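Local coordinates for protein class D beta-lactamase (PDB 4IED) that probably hydrolyses the amide bond of beta-lactam antibiotics such as penicillins, opening the ring to a substituted beta-amino acid and conferring resistance, at residues 64-68 / 178-182; 14-18 / 245-249. All coordinates share one frame; numbering follows the deposited sequence. Where two conformers were deposited one is given.

Contact 1: 64-68 / 178-182; sequences TLIGL and QVKDI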
loop_
_atom_site.group_PDB
_atom_site.type_symbol
_atom_site.label_atom_id
_atom_site.label_comp_id
_atom_site.label_asym_id
_atom_site.label_seq_id
_atom_site.Cartn_x
_atom_site.Cartn_y
_atom_site.Cartn_z
ATOM N N THR A 64 5.760 -2.176 8.195
ATOM C CA THR A 64 5.197 -2.658 9.472
ATOM C C THR A 64 5.469 -4.167 9.665
ATOM O O THR A 64 5.930 -4.588 10.738
ATOM C CB THR A 64 3.673 -2.518 9.489
ATOM O OG1 THR A 64 3.301 -1.117 9.216
ATOM C CG2 THR A 64 3.101 -2.915 10.851
ATOM N N LEU A 65 5.299 -4.951 8.572
ATOM C CA LEU A 65 5.490 -6.425 8.698
ATOM C C LEU A 65 6.905 -6.752 9.037
ATOM O O LEU A 65 7.187 -7.565 9.927
ATOM C CB LEU A 65 5.061 -7.052 7.407
ATOM C CG LEU A 65 5.070 -8.525 7.311
ATOM C CD1 LEU A 65 4.181 -9.238 8.347
ATOM C CD2 LEU A 65 4.799 -9.060 5.936
ATOM N N ILE A 66 7.876 -6.101 8.387
ATOM C CA ILE A 66 9.257 -6.343 8.698
ATOM C C ILE A 66 9.617 -5.880 10.092
ATOM O O ILE A 66 10.387 -6.523 10.826
ATOM C CB ILE A 66 10.179 -5.632 7.685
ATOM C CG1 ILE A 66 9.942 -6.215 6.270
ATOM C CG2 ILE A 66 11.613 -5.727 8.036
ATOM C CD1 ILE A 66 10.456 -5.342 5.124
ATOM N N GLY A 67 9.077 -4.767 10.559
ATOM C CA GLY A 67 9.299 -4.340 11.934
ATOM C C GLY A 67 8.796 -5.295 12.990
ATOM O O GLY A 67 9.472 -5.538 13.954
ATOM N N LEU A 68 7.568 -5.792 12.757
ATOM C CA LEU A 68 7.061 -6.828 13.667
ATOM C C LEU A 68 7.909 -8.055 13.648
ATOM O O LEU A 68 8.179 -8.613 14.734
ATOM C CB LEU A 68 5.626 -7.192 13.284
ATOM C CG LEU A 68 4.567 -6.068 13.472
ATOM C CD1 LEU A 68 3.313 -6.505 12.728
ATOM C CD2 LEU A 68 4.362 -5.764 14.969
ATOM N N GLN A 178 -1.802 -8.850 12.284
ATOM C CA GLN A 178 -1.710 -7.502 12.750
ATOM C C GLN A 178 -1.725 -6.523 11.615
ATOM O O GLN A 178 -2.462 -5.508 11.628
ATOM C CB GLN A 178 -0.497 -7.300 13.611
ATOM C CG GLN A 178 -0.592 -7.837 14.999
ATOM C CD GLN A 178 0.686 -7.646 15.690
ATOM O OE1 GLN A 178 1.084 -6.560 16.102
ATOM N NE2 GLN A 178 1.444 -8.709 15.744
ATOM N N VAL A 179 -0.996 -6.855 10.549
ATOM C CA VAL A 179 -0.987 -5.939 9.424
ATOM C C VAL A 179 -2.356 -5.904 8.714
ATOM O O VAL A 179 -2.837 -4.848 8.260
ATOM C CB VAL A 179 0.178 -6.299 8.437
ATOM C CG1 VAL A 179 0.083 -5.415 7.159
ATOM C CG2 VAL A 179 1.515 -6.082 9.130
ATOM N N LYS A 180 -3.025 -7.041 8.632
ATOM C CA LYS A 180 -4.394 -7.046 8.152
ATOM C C LYS A 180 -5.285 -6.202 9.055
ATOM O O LYS A 180 -6.070 -5.379 8.536
ATOM C CB LYS A 180 -4.951 -8.487 8.156
ATOM C CG LYS A 180 -4.199 -9.447 7.195
ATOM C CD LYS A 180 -4.908 -10.814 7.168
ATOM C CE LYS A 180 -6.229 -10.707 6.389
ATOM N NZ LYS A 180 -6.959 -12.008 6.359
ATOM N N ASP A 181 -5.180 -6.330 10.362
ATOM C CA ASP A 181 -6.084 -5.625 11.230
ATOM C C ASP A 181 -5.919 -4.094 11.124
ATOM O O ASP A 181 -6.884 -3.344 11.114
ATOM C CB ASP A 181 -5.858 -6.056 12.639
ATOM C CG ASP A 181 -7.026 -5.709 13.547
ATOM O OD1 ASP A 181 -8.113 -6.354 13.422
ATOM O OD2 ASP A 181 -6.871 -4.843 14.453
ATOM N N ILE A 182 -4.689 -3.612 11.068
ATOM C CA ILE A 182 -4.436 -2.148 11.014
ATOM C C ILE A 182 -4.814 -1.482 9.722
ATOM O O ILE A 182 -4.970 -0.259 9.711
ATOM C CB ILE A 182 -2.980 -1.807 11.369
ATOM C CG1 ILE A 182 -1.984 -2.239 10.296
ATOM C CG2 ILE A 182 -2.648 -2.397 12.779
ATOM C CD1 ILE A 182 -0.528 -2.071 10.590
#
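The carboxamide of Gln178 meets Leu68 with one face. Leu68 CD1 sits over that face, 4.1 Å from Gln178 CD. Leu68 CD2 lies closer to the oxygen, at 3.6 Å from Gln178 OE1. OE1 accepts from Val76 N in a loop, and NE2 donates to Glu174 O one turn back in its own helix. These bonds hold the group turned so that its flat side receives the leucine.

Next to it, Val179 CG2 fills the middle of the contact. With CG1 anti to the backbone N (chi1 174°), CG2 lies beside the N, anti to the carbonyl carbon. It reaches Thr64 CG2 at 3.9 Å and also touches Leu65 CB and Leu68 CD1. Ile182 CD1 meets Thr64 CG2 tip to tip at 3.7 Å.

The axes of 64-68 and 178-182 approach to 10.6 Å, with 140° between their directions. This is helix-helix packing in the helical part of the beta-lactamase fold. Thr64 divides its two branches: OG1 bonds to Tyr111 OH and to the backbone oxygen of carboxylated Lys60, leaving the methyl for the interface. The helices are therefore joined by van der Waals contact, while Thr64 OG1 and the Gln178 amide find their hydrogen bonds outside the two segments.

Contact 2: 14-18 / 245-249; sequences ENQFM and EYFKN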
loop_
_atom_site.group_PDB
_atom_site.type_symbol
_atom_site.label_atom_id
_atom_site.label_comp_id
_atom_site.label_asym_id
_atom_site.label_seq_id
_atom_site.Cartn_x
_atom_site.Cartn_y
_atom_site.Cartn_z
ATOM N N GLU A 14 -8.114 -5.674 -21.933
ATOM C CA GLU A 14 -8.373 -4.772 -20.846
ATOM C C GLU A 14 -9.813 -4.964 -20.334
ATOM O O GLU A 14 -10.700 -5.168 -21.140
ATOM C CB GLU A 14 -8.223 -3.330 -21.302
ATOM C CG GLU A 14 -6.785 -2.900 -21.427
ATOM C CD GLU A 14 -6.592 -1.404 -21.730
ATOM O OE1 GLU A 14 -7.483 -0.723 -22.381
ATOM O OE2 GLU A 14 -5.495 -0.936 -21.360
ATOM N N ASN A 15 -10.043 -4.839 -19.042
ATOM C CA ASN A 15 -11.388 -4.732 -18.499
ATOM C C ASN A 15 -12.028 -3.450 -19.069
ATOM O O ASN A 15 -11.505 -2.338 -18.955
ATOM C CB ASN A 15 -11.328 -4.717 -16.957
ATOM C CG ASN A 15 -12.705 -4.602 -16.330
ATOM O OD1 ASN A 15 -13.275 -3.518 -16.323
ATOM N ND2 ASN A 15 -13.282 -5.732 -15.864
ATOM N N GLN A 16 -13.142 -3.625 -19.694
ATOM C CA GLN A 16 -13.779 -2.537 -20.406
ATOM C C GLN A 16 -14.371 -1.513 -19.476
ATOM O O GLN A 16 -14.383 -0.359 -19.812
ATOM C CB GLN A 16 -14.796 -3.139 -21.409
ATOM C CG GLN A 16 -14.123 -3.827 -22.606
ATOM C CD GLN A 16 -13.048 -2.936 -23.316
ATOM O OE1 GLN A 16 -13.361 -1.921 -24.023
ATOM N NE2 GLN A 16 -11.771 -3.311 -23.121
ATOM N N PHE A 17 -14.899 -1.924 -18.325
ATOM C CA PHE A 17 -15.376 -0.946 -17.369
ATOM C C PHE A 17 -14.230 -0.097 -16.789
ATOM O O PHE A 17 -14.308 1.138 -16.704
ATOM C CB PHE A 17 -16.155 -1.631 -16.232
ATOM C CG PHE A 17 -16.885 -0.652 -15.378
ATOM C CD1 PHE A 17 -17.881 0.127 -15.951
ATOM C CD2 PHE A 17 -16.508 -0.399 -14.114
ATOM C CE1 PHE A 17 -18.506 1.070 -15.225
ATOM C CE2 PHE A 17 -17.177 0.524 -13.368
ATOM C CZ PHE A 17 -18.108 1.310 -13.957
ATOM N N MET A 18 -13.128 -0.729 -16.481
ATOM C CA MET A 18 -11.997 0.095 -16.027
ATOM C C MET A 18 -11.589 1.112 -17.116
ATOM O O MET A 18 -11.272 2.273 -16.839
ATOM C CB MET A 18 -10.805 -0.776 -15.702
ATOM C CG MET A 18 -10.987 -1.703 -14.544
ATOM S SD MET A 18 -9.496 -2.636 -14.233
ATOM C CE MET A 18 -9.996 -3.538 -12.783
ATOM N N GLU A 245 -15.616 2.546 -7.527
ATOM C CA GLU A 245 -16.582 2.513 -8.629
ATOM C C GLU A 245 -16.506 1.130 -9.288
ATOM O O GLU A 245 -17.523 0.533 -9.628
ATOM C CB GLU A 245 -16.321 3.677 -9.618
ATOM C CG GLU A 245 -16.834 5.019 -9.077
ATOM C CD GLU A 245 -16.738 6.234 -9.984
ATOM O OE1 GLU A 245 -16.962 6.084 -11.207
ATOM O OE2 GLU A 245 -16.537 7.365 -9.372
ATOM N N TYR A 246 -15.308 0.590 -9.500
ATOM C CA TYR A 246 -15.195 -0.732 -10.088
ATOM C C TYR A 246 -15.836 -1.771 -9.172
ATOM O O TYR A 246 -16.602 -2.651 -9.645
ATOM C CB TYR A 246 -13.697 -1.101 -10.300
ATOM C CG TYR A 246 -13.496 -2.555 -10.702
ATOM C CD1 TYR A 246 -13.715 -2.924 -11.990
ATOM C CD2 TYR A 246 -13.125 -3.518 -9.794
ATOM C CE1 TYR A 246 -13.629 -4.238 -12.454
ATOM C CE2 TYR A 246 -13.061 -4.871 -10.216
ATOM C CZ TYR A 246 -13.277 -5.202 -11.526
ATOM O OH TYR A 246 -13.154 -6.511 -11.998
ATOM N N PHE A 247 -15.531 -1.749 -7.874
ATOM C CA PHE A 247 -16.101 -2.781 -6.974
ATOM C C PHE A 247 -17.608 -2.635 -6.755
ATOM O O PHE A 247 -18.271 -3.647 -6.518
ATOM C CB PHE A 247 -15.321 -2.884 -5.696
ATOM C CG PHE A 247 -14.001 -3.572 -5.857
ATOM C CD1 PHE A 247 -13.969 -4.959 -6.128
ATOM C CD2 PHE A 247 -12.825 -2.912 -5.684
ATOM C CE1 PHE A 247 -12.829 -5.600 -6.346
ATOM C CE2 PHE A 247 -11.616 -3.606 -5.893
ATOM C CZ PHE A 247 -11.638 -4.945 -6.165
ATOM N N LYS A 248 -18.165 -1.442 -7.010
ATOM C CA LYS A 248 -19.627 -1.284 -6.973
ATOM C C LYS A 248 -20.190 -1.900 -8.271
ATOM O O LYS A 248 -21.248 -2.616 -8.211
ATOM C CB LYS A 248 -19.990 0.185 -6.852
ATOM C CG LYS A 248 -19.864 0.690 -5.393
ATOM C CD LYS A 248 -20.177 2.125 -5.152
ATOM C CE LYS A 248 -19.299 3.158 -5.892
ATOM N NZ LYS A 248 -19.825 4.508 -5.725
ATOM N N ASN A 249 -19.528 -1.721 -9.424
ATOM C CA ASN A 249 -19.952 -2.293 -10.714
ATOM C C ASN A 249 -20.084 -3.819 -10.697
ATOM O O ASN A 249 -20.966 -4.383 -11.306
ATOM C CB ASN A 249 -18.954 -1.892 -11.810
ATOM C CG ASN A 249 -19.381 -2.373 -13.190
ATOM O OD1 ASN A 249 -18.760 -3.261 -13.785
ATOM N ND2 ASN A 249 -20.383 -1.777 -13.712
HETATM O O HOH W 1 -16.470 -5.257 -14.971
#
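Phe17 and Asn249 both send CG anti to the backbone N, with chi1 -169° and -176°, and this lays the amide on the ring. The contact joins the N-terminal helix 16-25 to the C-terminal helix 238-249 of the beta-lactamase fold. The two flat groups are stacked, only 8° from parallel. Asn249 CG stands 3.5 Å above the ring plane, over its centre. Packing is close on this side, with Asn249 CB 3.4 Å from Phe17 CE2. The edge of the same ring faces the backbone of the other helix at Tyr246 CA.

Met18 makes a Met-aromatic contact with Tyr246. Its chain is extended beyond CG and brings the methyl over one face of the tyrosine. CE is 3.8 Å from the centroid of the Tyr246 ring, a CH-pi approach offset toward the rim; the sulfur stands farther off, obliquely. Phe31 and Val33 of the sheet also touch Met18, and Val33 touches Tyr246.

Asn15 comes to the edge of the tyrosine, with ND2 3.7 Å from Tyr246 CE1. It is also the N-cap of helix 16-25: its OD1 accepts from Met18 N at 2.8 Å, in the carbonyl plane. Its ND2 donates to Asp42 OD2. A water donates to Asn249 OD1 at 3.3 Å and accepts a weak bond from Asn15 ND2.

How the contacts relate
The two contacts lie on opposite sides of the chain's centre. Their own centres are 30 Å apart, and their nearest atoms about 15 Å, so they do not touch. Along the sequence contact 1 is nested within contact 2, which brings the two ends of the chain together. Contact 1 is buried and joins two internal helices; its centre lies about 12 Å from the centre of the chain. Its helix 62-69 follows closely on carboxylated Lys60, the modified lysine characteristic of class D enzymes. Contact 2 is more peripheral: the centre of contact 2 lies about 20 Å from the centre of the chain. The side chain of Tyr246 is about 7 Å from that of Asp35, a magnesium-binding residue of this protein, though no magnesium is bound there in this chain.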